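Local coordinates for hypothetical protein (PDB 2HIY) that is of unknown function, a conserved bacterial protein of the DUF1697 family from Streptococcus pneumoniae, at residues R6-V11 against S78-E83; L34-V39 against I48-I53. One frame throughout, in Å; residues are numbered along the deposited sequence.

In the fold
Both contacts belong to one four-stranded antiparallel sheet with the order 39-41, 47-52, 5-10, 78-81. Contact 1 joins the edge strand 78-81 to strand 5-10. Contact 2 ties the loop that leads into the other edge strand to strand 47-52, and it is nested within the chain loop that contact 1 closes. Their centres lie about 10 Å apart, contact 1 about 8 Å from the centre of the chain and contact 2 about 17 Å. Strands 5-10 and 47-52 are neighbours, so the contacts meet directly: Leu9 N comes within 2.7 Å of Ile48 O, and Arg6 NH2 within 2.8 Å of Thr51 OG1, both probable hydrogen bonds. Ala8 CB also packs against Phe49 CE1 at 3.6 Å.

Contact 1 of 2, residues R6-V11 against S78-E83; sequences RYALLV and SLLSLE
Tyr7 and Leu79 meet obliquely on one face of an antiparallel strand pair, Leu79 CD1 lying 3.9 Å from Tyr7 CB. With its CG anti to the backbone N (chi1 -176°), Leu79 sends this methyl toward strand 5-10, where it also reaches Leu9 CB at 4.3 Å. The tyrosine ring runs on past the Leu80 carbonyl, its CE2 4.1 Å from Ser81 CB; in this non-hydrogen-bonded Tyr7-Ser81 pair serine is small enough to sit beside the ring and is the N-cap of helix 82-89, its OG hydrogen-bonded to Asp84 N. On the other face Ala8 CB, short enough to let a bulky neighbour settle beside it, packs on Leu80 CG at 4.2 Å, and Leu10 CB meets Ser78 CB at 4.0 Å. Paired backbone bonds hold this register: Ala8 N to Leu80 O (2.8 Å) with its return bond Leu80 N to Ala8 O, and a like pair between Leu10 and Ser78. Beyond them Leu82 N donates to Arg6 O (2.9 Å), carrying the pairing into the first helical turn. Strand 47-52 flanks strand 5-10 on its other edge; helix 56-70 covers the Tyr7, Leu9 and Leu79 face, and helix 171-182 packs on Leu10 and Leu80.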
loop_
_atom_site.group_PDB
_atom_site.type_symbol
_atom_site.label_atom_id
_atom_site.label_comp_id
_atom_site.label_asym_id
_atom_site.label_seq_id
_atom_site.Cartn_x
_atom_site.Cartn_y
_atom_site.Cartn_z
ATOM N N ARG D 6 -29.833 -25.175 9.516
ATOM C CA ARG D 6 -28.710 -24.309 9.736
ATOM C C ARG D 6 -28.139 -23.925 8.370
ATOM O O ARG D 6 -27.906 -24.785 7.498
ATOM C CB ARG D 6 -27.656 -25.023 10.592
ATOM C CG ARG D 6 -26.537 -24.133 11.087
ATOM C CD ARG D 6 -26.956 -23.390 12.347
ATOM N NE ARG D 6 -25.896 -22.541 12.879
ATOM C CZ ARG D 6 -26.140 -21.453 13.616
ATOM N NH1 ARG D 6 -25.135 -20.733 14.091
ATOM N NH2 ARG D 6 -27.392 -21.084 13.856
ATOM N N TYR D 7 -27.936 -22.625 8.205
ATOM C CA TYR D 7 -27.477 -22.003 6.958
ATOM C C TYR D 7 -26.185 -21.247 7.141
ATOM O O TYR D 7 -25.921 -20.715 8.231
ATOM C CB TYR D 7 -28.503 -20.981 6.446
ATOM C CG TYR D 7 -29.769 -21.610 5.928
ATOM C CD1 TYR D 7 -30.899 -21.740 6.745
ATOM C CD2 TYR D 7 -29.843 -22.091 4.616
ATOM C CE1 TYR D 7 -32.044 -22.332 6.285
ATOM C CE2 TYR D 7 -31.006 -22.677 4.125
ATOM C CZ TYR D 7 -32.112 -22.800 4.976
ATOM O OH TYR D 7 -33.297 -23.375 4.547
ATOM N N ALA D 8 -25.384 -21.201 6.075
ATOM C CA ALA D 8 -24.255 -20.292 5.952
ATOM C C ALA D 8 -24.641 -19.254 4.909
ATOM O O ALA D 8 -25.103 -19.585 3.807
ATOM C CB ALA D 8 -22.974 -21.038 5.494
ATOM N N LEU D 9 -24.436 -18.005 5.282
ATOM C CA LEU D 9 -24.660 -16.846 4.442
ATOM C C LEU D 9 -23.304 -16.193 4.213
ATOM O O LEU D 9 -22.689 -15.703 5.162
ATOM C CB LEU D 9 -25.580 -15.889 5.208
ATOM C CG LEU D 9 -25.833 -14.511 4.585
ATOM C CD1 LEU D 9 -26.453 -14.604 3.185
ATOM C CD2 LEU D 9 -26.761 -13.706 5.546
ATOM N N LEU D 10 -22.833 -16.217 2.971
ATOM C CA LEU D 10 -21.491 -15.725 2.635
ATOM C C LEU D 10 -21.622 -14.549 1.706
ATOM O O LEU D 10 -22.380 -14.606 0.737
ATOM C CB LEU D 10 -20.664 -16.833 1.953
ATOM C CG LEU D 10 -20.706 -18.196 2.643
ATOM C CD1 LEU D 10 -19.863 -19.139 1.763
ATOM C CD2 LEU D 10 -20.196 -18.153 4.070
ATOM N N VAL D 11 -20.896 -13.482 1.992
ATOM C CA VAL D 11 -20.952 -12.307 1.130
ATOM C C VAL D 11 -19.540 -11.920 0.702
ATOM O O VAL D 11 -18.569 -12.209 1.374
ATOM C CB VAL D 11 -21.699 -11.133 1.795
ATOM C CG1 VAL D 11 -23.154 -11.512 2.136
ATOM C CG2 VAL D 11 -20.991 -10.682 3.037
ATOM N N SER D 78 -24.111 -15.922 -1.158
ATOM C CA SER D 78 -24.288 -17.358 -1.183
ATOM C C SER D 78 -25.084 -17.761 0.060
ATOM O O SER D 78 -24.855 -17.219 1.146
ATOM C CB SER D 78 -22.939 -18.056 -1.128
ATOM O OG SER D 78 -22.078 -17.558 -2.146
ATOM N N LEU D 79 -26.040 -18.648 -0.127
ATOM C CA LEU D 79 -26.837 -19.156 0.998
ATOM C C LEU D 79 -26.949 -20.657 0.823
ATOM O O LEU D 79 -27.513 -21.150 -0.175
ATOM C CB LEU D 79 -28.221 -18.507 0.988
ATOM C CG LEU D 79 -29.104 -18.914 2.186
ATOM C CD1 LEU D 79 -28.553 -18.461 3.518
ATOM C CD2 LEU D 79 -30.508 -18.354 1.991
ATOM N N LEU D 80 -26.412 -21.389 1.792
ATOM C CA LEU D 80 -26.400 -22.842 1.679
ATOM C C LEU D 80 -26.638 -23.478 3.026
ATOM O O LEU D 80 -26.293 -22.901 4.055
ATOM C CB LEU D 80 -25.062 -23.312 1.102
ATOM C CG LEU D 80 -23.825 -22.840 1.838
ATOM C CD1 LEU D 80 -23.167 -24.009 2.555
ATOM C CD2 LEU D 80 -22.870 -22.301 0.800
ATOM N N SER D 81 -27.174 -24.691 3.019
ATOM C CA SER D 81 -27.494 -25.373 4.263
ATOM C C SER D 81 -26.400 -26.341 4.695
ATOM O O SER D 81 -25.543 -26.740 3.908
ATOM C CB SER D 81 -28.796 -26.161 4.089
ATOM O OG SER D 81 -28.584 -27.185 3.142
ATOM N N LEU D 82 -26.485 -26.791 5.946
ATOM C CA LEU D 82 -25.613 -27.871 6.415
ATOM C C LEU D 82 -25.763 -29.102 5.515
ATOM O O LEU D 82 -24.757 -29.713 5.147
ATOM C CB LEU D 82 -25.941 -28.228 7.873
ATOM C CG LEU D 82 -25.260 -29.483 8.454
ATOM C CD1 LEU D 82 -23.743 -29.342 8.537
ATOM C CD2 LEU D 82 -25.869 -29.871 9.824
ATOM N N GLU D 83 -26.998 -29.475 5.173
ATOM C CA GLU D 83 -27.230 -30.626 4.281
ATOM C C GLU D 83 -26.462 -30.448 2.966
ATOM O O GLU D 83 -25.798 -31.381 2.492
ATOM C CB GLU D 83 -28.725 -30.802 4.000
ATOM C CG GLU D 83 -29.066 -31.945 3.047
ATOM C CD GLU D 83 -30.550 -32.292 3.015
ATOM O OE1 GLU D 83 -31.352 -31.642 3.720
ATOM O OE2 GLU D 83 -30.916 -33.251 2.297
#

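Contact 2 of 2, residues L34-V39 against I48-I53; sequences LGLEKV and IFFTSI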
loop_
_atom_site.group_PDB
_atom_site.type_symbol
_atom_site.label_atom_id
_atom_site.label_comp_id
_atom_site.label_asym_id
_atom_site.label_seq_id
_atom_site.Cartn_x
_atom_site.Cartn_y
_atom_site.Cartn_z
ATOM N N LEU D 34 -34.592 -9.468 12.112
ATOM C CA LEU D 34 -35.208 -9.920 10.860
ATOM C C LEU D 34 -35.933 -11.254 11.045
ATOM O O LEU D 34 -36.778 -11.625 10.210
ATOM C CB LEU D 34 -34.156 -10.007 9.749
ATOM C CG LEU D 34 -34.589 -10.272 8.299
ATOM C CD1 LEU D 34 -35.453 -9.131 7.738
ATOM C CD2 LEU D 34 -33.379 -10.506 7.432
ATOM N N GLY D 35 -35.611 -11.987 12.107
ATOM C CA GLY D 35 -36.268 -13.259 12.397
ATOM C C GLY D 35 -35.399 -14.508 12.237
ATOM O O GLY D 35 -35.898 -15.638 12.347
ATOM N N LEU D 36 -34.109 -14.320 11.987
ATOM C CA LEU D 36 -33.201 -15.468 11.871
ATOM C C LEU D 36 -32.730 -15.802 13.261
ATOM O O LEU D 36 -32.637 -14.921 14.128
ATOM C CB LEU D 36 -32.036 -15.111 10.973
ATOM C CG LEU D 36 -32.427 -14.554 9.597
ATOM C CD1 LEU D 36 -31.218 -14.413 8.695
ATOM C CD2 LEU D 36 -33.516 -15.400 8.935
ATOM N N GLU D 37 -32.421 -17.074 13.499
ATOM C CA GLU D 37 -32.115 -17.519 14.853
ATOM C C GLU D 37 -30.694 -17.975 15.048
ATOM O O GLU D 37 -30.040 -18.428 14.111
ATOM C CB GLU D 37 -33.061 -18.653 15.254
ATOM C CG GLU D 37 -34.513 -18.270 15.152
ATOM C CD GLU D 37 -35.456 -19.402 15.498
ATOM O OE1 GLU D 37 -35.162 -20.147 16.450
ATOM O OE2 GLU D 37 -36.492 -19.545 14.811
ATOM N N LYS D 38 -30.220 -17.859 16.284
ATOM C CA LYS D 38 -28.899 -18.356 16.667
ATOM C C LYS D 38 -27.826 -17.854 15.697
ATOM O O LYS D 38 -27.004 -18.632 15.160
ATOM C CB LYS D 38 -28.902 -19.885 16.774
ATOM C CG LYS D 38 -29.804 -20.421 17.907
ATOM C CD LYS D 38 -29.458 -21.877 18.212
ATOM C CE LYS D 38 -30.107 -22.393 19.496
ATOM N NZ LYS D 38 -31.574 -22.613 19.342
ATOM N N VAL D 39 -27.841 -16.545 15.474
ATOM C CA VAL D 39 -26.979 -15.929 14.464
ATOM C C VAL D 39 -25.550 -15.810 14.984
ATOM O O VAL D 39 -25.313 -15.241 16.049
ATOM C CB VAL D 39 -27.508 -14.557 14.005
ATOM C CG1 VAL D 39 -26.660 -14.032 12.849
ATOM C CG2 VAL D 39 -28.959 -14.670 13.552
ATOM N N ILE D 48 -21.693 -15.669 7.842
ATOM C CA ILE D 48 -22.771 -15.643 8.824
ATOM C C ILE D 48 -23.454 -16.987 8.859
ATOM O O ILE D 48 -23.619 -17.634 7.812
ATOM C CB ILE D 48 -23.824 -14.536 8.455
ATOM C CG1 ILE D 48 -23.217 -13.164 8.701
ATOM C CG2 ILE D 48 -25.122 -14.680 9.275
ATOM C CD1 ILE D 48 -23.301 -12.710 10.191
ATOM N N PHE D 49 -23.860 -17.423 10.051
ATOM C CA PHE D 49 -24.559 -18.664 10.215
ATOM C C PHE D 49 -25.814 -18.407 11.016
ATOM O O PHE D 49 -25.801 -17.609 11.967
ATOM C CB PHE D 49 -23.652 -19.698 10.919
ATOM C CG PHE D 49 -22.343 -19.848 10.233
ATOM C CD1 PHE D 49 -22.176 -20.782 9.198
ATOM C CD2 PHE D 49 -21.324 -18.941 10.492
ATOM C CE1 PHE D 49 -20.962 -20.849 8.494
ATOM C CE2 PHE D 49 -20.113 -18.985 9.792
ATOM C CZ PHE D 49 -19.943 -19.952 8.770
ATOM N N PHE D 50 -26.889 -19.060 10.613
ATOM C CA PHE D 50 -28.153 -18.870 11.320
ATOM C C PHE D 50 -29.025 -20.098 11.141
ATOM O O PHE D 50 -28.763 -20.925 10.257
ATOM C CB PHE D 50 -28.874 -17.601 10.831
ATOM C CG PHE D 50 -29.372 -17.685 9.418
ATOM C CD1 PHE D 50 -30.642 -18.199 9.117
ATOM C CD2 PHE D 50 -28.582 -17.204 8.373
ATOM C CE1 PHE D 50 -31.107 -18.285 7.795
ATOM C CE2 PHE D 50 -29.041 -17.286 7.060
ATOM C CZ PHE D 50 -30.312 -17.808 6.764
ATOM N N THR D 51 -30.076 -20.186 11.944
ATOM C CA THR D 51 -31.006 -21.273 11.852
ATOM C C THR D 51 -32.366 -20.708 11.495
ATOM O O THR D 51 -32.755 -19.636 11.967
ATOM C CB THR D 51 -31.056 -22.036 13.184
ATOM O OG1 THR D 51 -29.740 -22.511 13.467
ATOM C CG2 THR D 51 -32.021 -23.231 13.131
ATOM N N SER D 52 -33.092 -21.423 10.654
ATOM C CA SER D 52 -34.432 -21.034 10.280
ATOM C C SER D 52 -35.230 -22.193 9.730
ATOM O O SER D 52 -34.677 -23.055 9.036
ATOM C CB SER D 52 -34.411 -19.905 9.238
ATOM O OG SER D 52 -35.718 -19.464 8.917
ATOM N N ILE D 53 -36.527 -22.173 9.986
ATOM C CA ILE D 53 -37.448 -23.129 9.402
ATOM C C ILE D 53 -38.204 -22.507 8.222
ATOM O O ILE D 53 -38.989 -23.184 7.561
ATOM C CB ILE D 53 -38.421 -23.650 10.507
ATOM C CG1 ILE D 53 -39.113 -24.957 10.102
ATOM C CG2 ILE D 53 -39.425 -22.593 10.891
ATOM C CD1 ILE D 53 -39.744 -25.680 11.290
HETATM O O HOH W 1 -36.647 -17.248 10.136
HETATM O O HOH W 2 -37.062 -20.215 12.196
#
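Glu37 and Thr51 exchange two backbone hydrogen bonds, from Thr51 N to Glu37 O (2.8 Å) and from Glu37 N to Thr51 O (3.0 Å). Two waters extend the polar link: one donates to Glu37 OE2 and accepts from Ile53 N, the other joins Gly35 O to Ser52 OG. Arg6 NH2 hydrogen-bonds to both Thr51 OG1 and Lys38 O. Helix 24-34 ends here in a Schellman motif, for which Gly35 supplies the positive phi (111°); a single antiparallel bridge follows before the chain turns a corner at Lys38 and enters edge strand 39-41. Leu36 then covers Phe50 in a CH-pi contact: its CD1 stands almost straight above the ring centre, 3.7 Å from the centroid, while the fork of the leucine carries CD2 past the ring rim, 3.9 Å from Phe50 CE1, so that one residue caps both centre and border. Phe50 has CG between its backbone N and carbonyl carbon (chi1 68°), which turns the ring under Leu36. The two methyls of Val39, branched at CB, reach two residues of strand 47-52: CG2 lies 4.0 Å from Phe50 CB and CG1 3.9 Å from Ile48 CG2. Leu59 of helix 56-70 touches both Leu36 and Phe50.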